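StAR-related lipid transfer protein 13 (Homo sapiens, PDB 2PSO) acts as a GTPase-activating protein for RhoA and perhaps Cdc42, and carries a lipid-binding START domain, the part described here. Local coordinates at residues A79-R93 / C214-Q226. Sequence-based numbering, arbitrary orientation.
Sequences ASVEVEAPPSVVLNR and CAAEVARIRNSFQ
Phe225, just past the end of helix 214-223, is held between Arg93 and Ala85. The Arg93 guanidinium lies over one face of the ring in a cation-pi stack. Its CZ is 3.9 Å from the Phe225 ring centroid, and the two planes are 22° apart. Ala85 covers the opposite face with a CH-pi contact, its CB 3.7 Å from the same centroid. Val89 CG1 comes obliquely to the ring, 3.5 Å from Phe225 CE2, and Val83 CG2 approaches on the CD1 side. The Arg93 chain leaves with CG anti to the backbone N (chi1 180°), and two bends further along bring the guanidinium back over the ring. Arg93 NH2 also makes two weak hydrogen bonds, to Ser224 OG and to Ser224 O. Ser224 OG itself donates to Ile221 O, 2.8 Å away. Arg93 NE forms a salt bridge with Glu97.

Further back, strand 79-83 runs nearly parallel to helix 214-223, with axes 7.3 Å apart at closest approach and an angle of 21°. Here the packing is apolar and tight. Val81 and Val218 pass in opposite directions, CG1 to CG1 3.6 Å, and the small Ala79 lets Cys214 and Ala215 come close. The solvent side is looser. Glu82 and Glu84 are exposed, and the aliphatic part of Arg222 runs across the strand, CD 3.4 Å from Glu82 O, before its guanidinium reaches a salt bridge with Asp59. The strand pairs on with strand 188-196, to which Val218 also packs through Leu190. This is the C-terminal helix of the START helix-grip fold, laid against the curved beta-sheet.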
ATOM      1  N   ALA A  79      -3.944   5.667  -1.733  1.00 28.75           N
ATOM      2  CA  ALA A  79      -3.186   6.546  -2.635  1.00 29.92           C
ATOM      3  C   ALA A  79      -3.443   6.268  -4.119  1.00 34.06           C
ATOM      4  O   ALA A  79      -3.723   5.131  -4.499  1.00 37.33           O
ATOM      5  CB  ALA A  79      -1.718   6.474  -2.340  1.00 26.03           C
ATOM      6  N   SER A  80      -3.346   7.315  -4.946  1.00 35.31           N
ATOM      7  CA  SER A  80      -3.577   7.225  -6.398  1.00 33.33           C
ATOM      8  C   SER A  80      -2.536   7.892  -7.289  1.00 34.96           C
ATOM      9  O   SER A  80      -1.790   8.768  -6.846  1.00 33.96           O
ATOM     10  CB  SER A  80      -4.902   7.843  -6.742  1.00 31.46           C
ATOM     11  OG  SER A  80      -5.903   6.900  -6.514  1.00 36.51           O
ATOM     12  N   VAL A  81      -2.499   7.460  -8.552  1.00 33.93           N
ATOM     13  CA  VAL A  81      -1.763   8.135  -9.610  1.00 32.07           C
ATOM     14  C   VAL A  81      -2.375   7.758 -10.931  1.00 32.90           C
ATOM     15  O   VAL A  81      -3.109   6.770 -11.033  1.00 32.82           O
ATOM     16  CB  VAL A  81      -0.317   7.675  -9.719  1.00 33.59           C
ATOM     17  CG1 VAL A  81       0.610   8.479  -8.819  1.00 32.57           C
ATOM     18  CG2 VAL A  81      -0.230   6.210  -9.466  1.00 36.49           C
ATOM     19  N   GLU A  82      -2.069   8.560 -11.946  1.00 35.68           N
ATOM     20  CA  GLU A  82      -2.353   8.206 -13.320  1.00 37.25           C
ATOM     21  C   GLU A  82      -1.041   7.664 -13.897  1.00 36.40           C
ATOM     22  O   GLU A  82       0.006   8.305 -13.788  1.00 35.19           O
ATOM     23  CB  GLU A  82      -2.865   9.421 -14.099  1.00 37.08           C
ATOM     24  CG  GLU A  82      -3.419   9.070 -15.488  1.00 43.33           C
ATOM     25  CD  GLU A  82      -3.806  10.289 -16.344  1.00 44.44           C
ATOM     26  OE1 GLU A  82      -4.695  11.066 -15.923  1.00 46.99           O
ATOM     27  OE2 GLU A  82      -3.231  10.457 -17.451  1.00 47.62           O
ATOM     28  N   VAL A  83      -1.066   6.468 -14.471  1.00 37.37           N
ATOM     29  CA  VAL A  83       0.172   5.930 -15.033  1.00 39.57           C
ATOM     30  C   VAL A  83       0.060   5.672 -16.524  1.00 40.67           C
ATOM     31  O   VAL A  83      -0.969   5.181 -16.998  1.00 40.03           O
ATOM     32  CB  VAL A  83       0.688   4.684 -14.267  1.00 39.55           C
ATOM     33  CG1 VAL A  83      -0.441   3.980 -13.589  1.00 40.61           C
ATOM     34  CG2 VAL A  83       1.437   3.739 -15.195  1.00 39.68           C
ATOM     35  N   GLU A  84       1.125   6.041 -17.245  1.00 43.59           N
ATOM     36  CA  GLU A  84       1.209   5.927 -18.714  1.00 45.67           C
ATOM     37  C   GLU A  84       1.441   4.501 -19.224  1.00 41.89           C
ATOM     38  O   GLU A  84       2.455   4.231 -19.865  1.00 44.13           O
ATOM     39  CB  GLU A  84       2.339   6.821 -19.249  1.00 50.74           C
ATOM     40  CG  GLU A  84       2.161   8.322 -18.983  1.00 56.84           C
ATOM     41  CD  GLU A  84       0.926   8.898 -19.661  1.00 59.63           C
ATOM     42  OE1 GLU A  84       0.876   8.881 -20.913  1.00 58.62           O
ATOM     43  OE2 GLU A  84       0.012   9.367 -18.931  1.00 62.31           O
ATOM     44  N   ALA A  85       0.498   3.609 -18.951  1.00 35.89           N
ATOM     45  CA  ALA A  85       0.554   2.234 -19.417  1.00 31.27           C
ATOM     46  C   ALA A  85      -0.823   1.612 -19.172  1.00 29.25           C
ATOM     47  O   ALA A  85      -1.501   1.955 -18.206  1.00 29.28           O
ATOM     48  CB  ALA A  85       1.639   1.462 -18.664  1.00 31.23           C
ATOM     49  N   PRO A  86      -1.246   0.692 -20.046  1.00 25.04           N
ATOM     50  CA  PRO A  86      -2.545   0.036 -19.890  1.00 22.95           C
ATOM     51  C   PRO A  86      -2.545  -0.855 -18.644  1.00 25.45           C
ATOM     52  O   PRO A  86      -1.463  -1.219 -18.155  1.00 27.64           O
ATOM     53  CB  PRO A  86      -2.646  -0.824 -21.147  1.00 22.48           C
ATOM     54  CG  PRO A  86      -1.248  -1.003 -21.604  1.00 22.00           C
ATOM     55  CD  PRO A  86      -0.496   0.205 -21.213  1.00 20.93           C
ATOM     56  N   PRO A  87      -3.736  -1.180 -18.111  1.00 23.44           N
ATOM     57  CA  PRO A  87      -3.845  -1.862 -16.825  1.00 22.99           C
ATOM     58  C   PRO A  87      -3.016  -3.117 -16.655  1.00 24.04           C
ATOM     59  O   PRO A  87      -2.140  -3.160 -15.793  1.00 25.65           O
ATOM     60  CB  PRO A  87      -5.332  -2.163 -16.724  1.00 23.76           C
ATOM     61  CG  PRO A  87      -5.963  -1.004 -17.464  1.00 22.27           C
ATOM     62  CD  PRO A  87      -5.062  -0.838 -18.650  1.00 23.69           C
ATOM     63  N   SER A  88      -3.273  -4.136 -17.458  1.00 25.68           N
ATOM     64  CA  SER A  88      -2.548  -5.400 -17.282  1.00 25.23           C
ATOM     65  C   SER A  88      -1.018  -5.240 -17.288  1.00 21.77           C
ATOM     66  O   SER A  88      -0.323  -5.968 -16.603  1.00 29.51           O
ATOM     67  CB  SER A  88      -2.975  -6.424 -18.321  1.00 23.76           C
ATOM     68  OG  SER A  88      -2.335  -6.138 -19.554  1.00 27.74           O
ATOM     69  N   VAL A  89      -0.491  -4.309 -18.062  1.00 18.09           N
ATOM     70  CA  VAL A  89       0.937  -3.954 -17.947  1.00 16.42           C
ATOM     71  C   VAL A  89       1.297  -3.449 -16.560  1.00 13.92           C
ATOM     72  O   VAL A  89       2.105  -4.061 -15.884  1.00 19.82           O
ATOM     73  CB  VAL A  89       1.349  -2.880 -18.982  1.00 14.28           C
ATOM     74  CG1 VAL A  89       2.803  -2.490 -18.780  1.00  6.81           C
ATOM     75  CG2 VAL A  89       1.087  -3.401 -20.396  1.00 12.28           C
ATOM     76  N   VAL A  90       0.667  -2.363 -16.124  1.00 11.59           N
ATOM     77  CA  VAL A  90       0.828  -1.864 -14.749  1.00 14.36           C
ATOM     78  C   VAL A  90       0.734  -2.949 -13.672  1.00 15.71           C
ATOM     79  O   VAL A  90       1.441  -2.894 -12.649  1.00 17.38           O
ATOM     80  CB  VAL A  90      -0.243  -0.811 -14.413  1.00 13.57           C
ATOM     81  CG1 VAL A  90       0.079  -0.137 -13.089  1.00  9.10           C
ATOM     82  CG2 VAL A  90      -0.335   0.218 -15.546  1.00 16.82           C
ATOM     83  N   LEU A  91      -0.145  -3.926 -13.907  1.00 12.22           N
ATOM     84  CA  LEU A  91      -0.328  -5.023 -12.999  1.00 11.75           C
ATOM     85  C   LEU A  91       0.923  -5.889 -12.957  1.00 12.90           C
ATOM     86  O   LEU A  91       1.377  -6.283 -11.892  1.00 16.95           O
ATOM     87  CB  LEU A  91      -1.570  -5.815 -13.408  1.00 14.66           C
ATOM     88  CG  LEU A  91      -2.025  -7.118 -12.710  1.00 13.21           C
ATOM     89  CD1 LEU A  91      -1.144  -8.202 -13.180  1.00 15.89           C
ATOM     90  CD2 LEU A  91      -2.062  -7.085 -11.193  1.00  2.36           C
ATOM     91  N   ASN A  92       1.502  -6.162 -14.112  1.00 13.12           N
ATOM     92  CA  ASN A  92       2.689  -6.977 -14.156  1.00 11.86           C
ATOM     93  C   ASN A  92       3.799  -6.164 -13.508  1.00 11.08           C
ATOM     94  O   ASN A  92       4.700  -6.714 -12.852  1.00  9.50           O
ATOM     95  CB  ASN A  92       3.067  -7.327 -15.590  1.00 15.07           C
ATOM     96  CG  ASN A  92       4.355  -8.134 -15.656  1.00 22.67           C
ATOM     97  OD1 ASN A  92       4.355  -9.320 -15.316  1.00 25.31           O
ATOM     98  ND2 ASN A  92       5.481  -7.480 -16.042  1.00 18.02           N
ATOM     99  N   ARG A  93       3.725  -4.850 -13.655  1.00  7.69           N
ATOM    100  CA  ARG A  93       4.770  -4.030 -13.093  1.00 14.16           C
ATOM    101  C   ARG A  93       4.738  -4.151 -11.587  1.00 19.41           C
ATOM    102  O   ARG A  93       5.809  -4.142 -10.954  1.00 21.69           O
ATOM    103  CB  ARG A  93       4.626  -2.569 -13.497  1.00 16.99           C
ATOM    104  CG  ARG A  93       5.711  -1.668 -12.923  1.00 17.27           C
ATOM    105  CD  ARG A  93       7.148  -2.168 -13.207  1.00 20.46           C
ATOM    106  NE  ARG A  93       7.450  -2.338 -14.619  1.00 24.44           N
ATOM    107  CZ  ARG A  93       7.531  -1.334 -15.487  1.00 27.69           C
ATOM    108  NH1 ARG A  93       7.791  -1.566 -16.755  1.00 29.33           N
ATOM    109  NH2 ARG A  93       7.329  -0.088 -15.101  1.00 31.37           N
ATOM    110  N   CYS A 214       2.978   5.555   1.325  1.00 34.11           N
ATOM    111  CA  CYS A 214       2.068   5.024   0.308  1.00 34.63           C
ATOM    112  C   CYS A 214       2.019   5.862  -0.981  1.00 34.82           C
ATOM    113  O   CYS A 214       2.023   5.303  -2.080  1.00 36.42           O
ATOM    114  CB  CYS A 214       0.642   4.887   0.849  1.00 32.48           C
ATOM    115  SG  CYS A 214       0.511   3.779   2.242  1.00 33.21           S
ATOM    116  N   ALA A 215       1.950   7.183  -0.868  1.00 30.07           N
ATOM    117  CA  ALA A 215       1.739   7.987  -2.064  1.00 31.02           C
ATOM    118  C   ALA A 215       3.009   7.947  -2.918  1.00 34.94           C
ATOM    119  O   ALA A 215       2.977   8.134  -4.145  1.00 30.31           O
ATOM    120  CB  ALA A 215       1.370   9.420  -1.705  1.00 27.38           C
ATOM    121  N   ALA A 216       4.130   7.685  -2.252  1.00 35.95           N
ATOM    122  CA  ALA A 216       5.408   7.680  -2.930  1.00 36.06           C
ATOM    123  C   ALA A 216       5.663   6.324  -3.580  1.00 36.29           C
ATOM    124  O   ALA A 216       6.482   6.216  -4.494  1.00 37.79           O
ATOM    125  CB  ALA A 216       6.538   8.060  -1.968  1.00 31.85           C
ATOM    126  N   GLU A 217       4.973   5.291  -3.109  1.00 35.61           N
ATOM    127  CA  GLU A 217       5.145   3.958  -3.694  1.00 36.34           C
ATOM    128  C   GLU A 217       4.467   3.998  -5.041  1.00 33.20           C
ATOM    129  O   GLU A 217       5.002   3.580  -6.082  1.00 33.04           O
ATOM    130  CB  GLU A 217       4.505   2.873  -2.826  1.00 35.78           C
ATOM    131  CG  GLU A 217       4.809   1.480  -3.312  1.00 39.93           C
ATOM    132  CD  GLU A 217       3.896   0.415  -2.711  1.00 43.85           C
ATOM    133  OE1 GLU A 217       4.397  -0.436  -1.924  1.00 44.48           O
ATOM    134  OE2 GLU A 217       2.681   0.424  -3.031  1.00 42.73           O
ATOM    135  N   VAL A 218       3.290   4.587  -4.999  1.00 30.08           N
ATOM    136  CA  VAL A 218       2.440   4.688  -6.140  1.00 26.49           C
ATOM    137  C   VAL A 218       2.974   5.710  -7.148  1.00 25.68           C
ATOM    138  O   VAL A 218       2.626   5.677  -8.314  1.00 27.66           O
ATOM    139  CB  VAL A 218       1.028   4.980  -5.661  1.00 23.90           C
ATOM    140  CG1 VAL A 218       0.649   6.412  -5.873  1.00 15.70           C
ATOM    141  CG2 VAL A 218       0.063   4.023  -6.312  1.00 24.75           C
ATOM    142  N   ALA A 219       3.871   6.582  -6.707  1.00 28.60           N
ATOM    143  CA  ALA A 219       4.473   7.579  -7.598  1.00 26.71           C
ATOM    144  C   ALA A 219       5.665   6.956  -8.294  1.00 26.37           C
ATOM    145  O   ALA A 219       5.951   7.267  -9.450  1.00 25.52           O
ATOM    146  CB  ALA A 219       4.907   8.786  -6.821  1.00 25.77           C
ATOM    147  N   ARG A 220       6.364   6.082  -7.574  1.00 24.35           N
ATOM    148  CA  ARG A 220       7.492   5.382  -8.128  1.00 22.51           C
ATOM    149  C   ARG A 220       7.026   4.407  -9.195  1.00 26.40           C
ATOM    150  O   ARG A 220       7.637   4.308 -10.269  1.00 26.81           O
ATOM    151  CB  ARG A 220       8.240   4.653  -7.044  1.00 19.76           C
ATOM    152  CG  ARG A 220       9.067   5.574  -6.237  1.00 22.67           C
ATOM    153  CD  ARG A 220       9.965   4.818  -5.330  1.00 27.14           C
ATOM    154  NE  ARG A 220       9.244   3.746  -4.668  1.00 33.05           N
ATOM    155  CZ  ARG A 220       9.167   3.624  -3.358  1.00 34.41           C
ATOM    156  NH1 ARG A 220       9.781   4.508  -2.598  1.00 37.71           N
ATOM    157  NH2 ARG A 220       8.500   2.617  -2.816  1.00 37.76           N
ATOM    158  N   ILE A 221       5.924   3.713  -8.929  1.00 26.85           N
ATOM    159  CA  ILE A 221       5.387   2.829  -9.942  1.00 24.92           C
ATOM    160  C   ILE A 221       5.122   3.629 -11.194  1.00 31.55           C
ATOM    161  O   ILE A 221       5.457   3.188 -12.301  1.00 36.24           O
ATOM    162  CB  ILE A 221       4.103   2.189  -9.508  1.00 21.73           C
ATOM    163  CG1 ILE A 221       4.400   1.155  -8.406  1.00 20.93           C
ATOM    164  CG2 ILE A 221       3.423   1.572 -10.733  1.00 18.57           C
ATOM    165  CD1 ILE A 221       3.198   0.665  -7.679  1.00 16.18           C
ATOM    166  N   ARG A 222       4.560   4.824 -11.024  1.00 31.69           N
ATOM    167  CA  ARG A 222       4.291   5.671 -12.168  1.00 32.84           C
ATOM    168  C   ARG A 222       5.578   6.064 -12.879  1.00 34.46           C
ATOM    169  O   ARG A 222       5.713   5.832 -14.089  1.00 35.73           O
ATOM    170  CB  ARG A 222       3.526   6.906 -11.749  1.00 33.09           C
ATOM    171  CG  ARG A 222       3.232   7.842 -12.875  1.00 32.72           C
ATOM    172  CD  ARG A 222       2.889   9.189 -12.299  1.00 36.76           C
ATOM    173  NE  ARG A 222       3.977   9.693 -11.467  1.00 38.17           N
ATOM    174  CZ  ARG A 222       3.843  10.675 -10.586  1.00 40.89           C
ATOM    175  NH1 ARG A 222       2.664  11.257 -10.408  1.00 42.00           N
ATOM    176  NH2 ARG A 222       4.888  11.074  -9.877  1.00 43.15           N
ATOM    177  N   ASN A 223       6.528   6.617 -12.128  1.00 31.88           N
ATOM    178  CA  ASN A 223       7.807   7.018 -12.697  1.00 32.10           C
ATOM    179  C   ASN A 223       8.505   5.920 -13.483  1.00 34.11           C
ATOM    180  O   ASN A 223       9.178   6.187 -14.471  1.00 35.21           O
ATOM    181  CB  ASN A 223       8.750   7.533 -11.624  1.00 32.64           C
ATOM    182  CG  ASN A 223       8.221   8.777 -10.931  1.00 36.04           C
ATOM    183  OD1 ASN A 223       7.362   9.495 -11.459  1.00 36.55           O
ATOM    184  ND2 ASN A 223       8.721   9.030  -9.726  1.00 36.43           N
ATOM    185  N   SER A 224       8.334   4.675 -13.068  1.00 35.26           N
ATOM    186  CA  SER A 224       9.043   3.594 -13.725  1.00 34.54           C
ATOM    187  C   SER A 224       8.491   3.275 -15.127  1.00 35.51           C
ATOM    188  O   SER A 224       8.954   2.338 -15.783  1.00 34.35           O
ATOM    189  CB  SER A 224       9.045   2.351 -12.847  1.00 33.04           C
ATOM    190  OG  SER A 224       7.762   1.765 -12.872  1.00 34.50           O
ATOM    191  N   PHE A 225       7.526   4.071 -15.589  1.00 35.97           N
ATOM    192  CA  PHE A 225       7.009   3.948 -16.941  1.00 37.69           C
ATOM    193  C   PHE A 225       7.270   5.224 -17.710  1.00 43.50           C
ATOM    194  O   PHE A 225       6.720   5.433 -18.787  1.00 45.55           O
ATOM    195  CB  PHE A 225       5.501   3.737 -16.925  1.00 37.30           C
ATOM    196  CG  PHE A 225       5.075   2.325 -16.745  1.00 35.18           C
ATOM    197  CD1 PHE A 225       4.510   1.913 -15.542  1.00 37.02           C
ATOM    198  CD2 PHE A 225       5.198   1.417 -17.777  1.00 34.80           C
ATOM    199  CE1 PHE A 225       4.082   0.611 -15.364  1.00 36.71           C
ATOM    200  CE2 PHE A 225       4.786   0.120 -17.620  1.00 35.21           C
ATOM    201  CZ  PHE A 225       4.224  -0.291 -16.403  1.00 38.28           C
ATOM    202  N   GLN A 226       8.069   6.113 -17.139  1.00 51.75           N
ATOM    203  CA  GLN A 226       8.402   7.361 -17.810  1.00 54.79           C
ATOM    204  C   GLN A 226       9.796   7.227 -18.347  1.00 57.83           C
ATOM    205  O   GLN A 226      10.711   6.936 -17.580  1.00 55.17           O
ATOM    206  CB  GLN A 226       8.341   8.544 -16.846  1.00 54.50           C
ATOM    207  CG  GLN A 226       6.930   8.989 -16.478  1.00 55.77           C
ATOM    208  CD  GLN A 226       6.894   9.896 -15.242  1.00 56.06           C
ATOM    209  OE1 GLN A 226       7.909  10.485 -14.849  1.00 54.76           O
ATOM    210  NE2 GLN A 226       5.719  10.009 -14.630  1.00 56.43           N
TER